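Local coordinates for cupin type-2 domain-containing protein (Burkholderia xenovorans, PDB 2O8Q) that is of unknown function but adopts a cupin-like fold and binds a nickel ion through three histidines, at residues A[68-72]-A[73-77]. Residues are numbered along the deposited sequence; the frame is centred on the assembly and turned at random.
Sequences FYVLR and GWVEF
The rings of Phe68 and Phe77 meet obliquely across a bend in the chain, their centroids 5.8 Å apart and their planes inclined at 48°. On one face of the Phe77 ring sits CG2 of Val75, two residues back on the same strand, 3.7 Å above the plane and displaced toward the rim. Deeper in the bend the two valines meet, branch against branch: CG2 of Val70 lies 4.0 Å from CG1 of Val75. A chi1 of 55° places CG1 of Val75 in the cleft between its own N and C, which turns that methyl to Val70 and leaves CG2 over the phenyl ring. The second methyl of Val70, CG1, packs against the turn itself, 3.8 Å from the carbonyl O of Gly73. All four side chains line the concave side of the bend where strand 66-72 passes into strand 74-79, carrying the chain from one sheet of the cupin barrel to the other; the nickel ion lies about 10 Å from the side chain of Val75. Gly73 makes this passage with a phi of 80°, a conformation glycine adopts more easily than other residues. Just before it, strand 66-72 carries a classic beta bulge, with Leu71 and Arg72 together set opposite Glu111 of strand 111-116. Leu110 touches both valines, and Leu87 reaches Val70 and Phe77 from strand 83-88. On the outer side, Leu71 packs on Leu71 of a second subunit.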
loop_
_atom_site.group_PDB
_atom_site.type_symbol
_atom_site.label_atom_id
_atom_site.label_comp_id
_atom_site.label_asym_id
_atom_site.label_seq_id
_atom_site.Cartn_x
_atom_site.Cartn_y
_atom_site.Cartn_z
ATOM N N PHE A 68 -14.599 -4.196 -2.681
ATOM C CA PHE A 68 -15.674 -5.065 -2.215
ATOM C C PHE A 68 -15.855 -6.196 -3.216
ATOM O O PHE A 68 -15.800 -5.973 -4.449
ATOM C CB PHE A 68 -16.998 -4.297 -2.160
ATOM C CG PHE A 68 -16.983 -3.239 -1.100
ATOM C CD1 PHE A 68 -17.242 -3.553 0.231
ATOM C CD2 PHE A 68 -16.543 -1.973 -1.388
ATOM C CE1 PHE A 68 -17.147 -2.590 1.213
ATOM C CE2 PHE A 68 -16.454 -1.035 -0.395
ATOM C CZ PHE A 68 -16.734 -1.334 0.889
ATOM N N TYR A 69 -16.068 -7.389 -2.670
ATOM C CA TYR A 69 -16.404 -8.589 -3.472
ATOM C C TYR A 69 -17.639 -9.226 -2.862
ATOM O O TYR A 69 -17.625 -9.655 -1.757
ATOM C CB TYR A 69 -15.235 -9.579 -3.538
ATOM C CG TYR A 69 -15.443 -10.706 -4.527
ATOM C CD1 TYR A 69 -16.181 -11.814 -4.152
ATOM C CD2 TYR A 69 -14.980 -10.622 -5.827
ATOM C CE1 TYR A 69 -16.401 -12.833 -5.062
ATOM C CE2 TYR A 69 -15.180 -11.632 -6.721
ATOM C CZ TYR A 69 -15.899 -12.736 -6.350
ATOM O OH TYR A 69 -16.128 -13.760 -7.264
ATOM N N VAL A 70 -18.725 -9.268 -3.619
ATOM C CA VAL A 70 -19.989 -9.797 -3.108
ATOM C C VAL A 70 -19.991 -11.317 -3.098
ATOM O O VAL A 70 -19.767 -11.977 -4.115
ATOM C CB VAL A 70 -21.195 -9.253 -3.886
ATOM C CG1 VAL A 70 -22.489 -9.838 -3.281
ATOM C CG2 VAL A 70 -21.193 -7.730 -3.843
ATOM N N LEU A 71 -20.269 -11.880 -1.908
ATOM C CA LEU A 71 -20.240 -13.341 -1.703
ATOM C C LEU A 71 -21.639 -13.966 -1.821
ATOM O O LEU A 71 -21.784 -15.140 -2.160
ATOM C CB LEU A 71 -19.634 -13.634 -0.323
ATOM C CG LEU A 71 -18.200 -13.133 -0.113
ATOM C CD1 LEU A 71 -17.814 -13.234 1.371
ATOM C CD2 LEU A 71 -17.225 -13.890 -1.026
ATOM N N ARG A 72 -22.671 -13.191 -1.459
ATOM C CA ARG A 72 -24.068 -13.674 -1.406
ATOM C C ARG A 72 -24.976 -12.462 -1.452
ATOM O O ARG A 72 -24.640 -11.404 -0.962
ATOM C CB ARG A 72 -24.312 -14.439 -0.108
ATOM C CG ARG A 72 -25.657 -15.161 -0.037
ATOM C CD ARG A 72 -25.862 -15.884 1.335
ATOM N NE ARG A 72 -25.775 -14.932 2.460
ATOM C CZ ARG A 72 -26.490 -14.995 3.587
ATOM N NH1 ARG A 72 -27.387 -15.974 3.768
ATOM N NH2 ARG A 72 -26.324 -14.063 4.537
ATOM N N GLY A 73 -26.122 -12.629 -2.102
ATOM C CA GLY A 73 -27.115 -11.579 -2.129
ATOM C C GLY A 73 -26.769 -10.530 -3.137
ATOM O O GLY A 73 -26.081 -10.792 -4.140
ATOM N N TRP A 74 -27.288 -9.323 -2.908
ATOM C CA TRP A 74 -27.021 -8.226 -3.814
ATOM C C TRP A 74 -27.008 -6.914 -3.060
ATOM O O TRP A 74 -27.528 -6.803 -1.974
ATOM C CB TRP A 74 -28.069 -8.209 -4.944
ATOM C CG TRP A 74 -29.507 -8.020 -4.513
ATOM C CD1 TRP A 74 -30.469 -8.994 -4.432
ATOM C CD2 TRP A 74 -30.159 -6.789 -4.091
ATOM N NE1 TRP A 74 -31.656 -8.463 -3.983
ATOM C CE2 TRP A 74 -31.500 -7.122 -3.773
ATOM C CE3 TRP A 74 -29.752 -5.447 -3.965
ATOM C CZ2 TRP A 74 -32.397 -6.179 -3.305
ATOM C CZ3 TRP A 74 -30.660 -4.517 -3.501
ATOM C CH2 TRP A 74 -31.953 -4.887 -3.192
ATOM N N VAL A 75 -26.321 -5.933 -3.625
ATOM C CA VAL A 75 -26.240 -4.613 -3.008
ATOM C C VAL A 75 -26.121 -3.596 -4.142
ATOM O O VAL A 75 -25.464 -3.854 -5.156
ATOM C CB VAL A 75 -25.021 -4.505 -2.073
ATOM C CG1 VAL A 75 -23.698 -4.861 -2.794
ATOM C CG2 VAL A 75 -24.942 -3.142 -1.405
ATOM N N GLU A 76 -26.794 -2.445 -3.992
ATOM C CA GLU A 76 -26.735 -1.355 -4.980
ATOM C C GLU A 76 -26.046 -0.158 -4.318
ATOM O O GLU A 76 -26.462 0.340 -3.258
ATOM C CB GLU A 76 -28.149 -0.977 -5.438
ATOM C CG GLU A 76 -28.177 -0.011 -6.600
ATOM C CD GLU A 76 -29.546 0.288 -7.106
ATOM O OE1 GLU A 76 -30.436 0.524 -6.265
ATOM O OE2 GLU A 76 -29.745 0.272 -8.354
ATOM N N PHE A 77 -24.974 0.285 -4.988
ATOM C CA PHE A 77 -24.204 1.444 -4.604
ATOM C C PHE A 77 -24.453 2.544 -5.614
ATOM O O PHE A 77 -25.020 2.340 -6.710
ATOM C CB PHE A 77 -22.716 1.095 -4.677
ATOM C CG PHE A 77 -22.270 0.056 -3.663
ATOM C CD1 PHE A 77 -22.537 0.237 -2.326
ATOM C CD2 PHE A 77 -21.512 -1.041 -4.055
ATOM C CE1 PHE A 77 -22.106 -0.702 -1.377
ATOM C CE2 PHE A 77 -21.037 -1.958 -3.110
ATOM C CZ PHE A 77 -21.330 -1.797 -1.791
#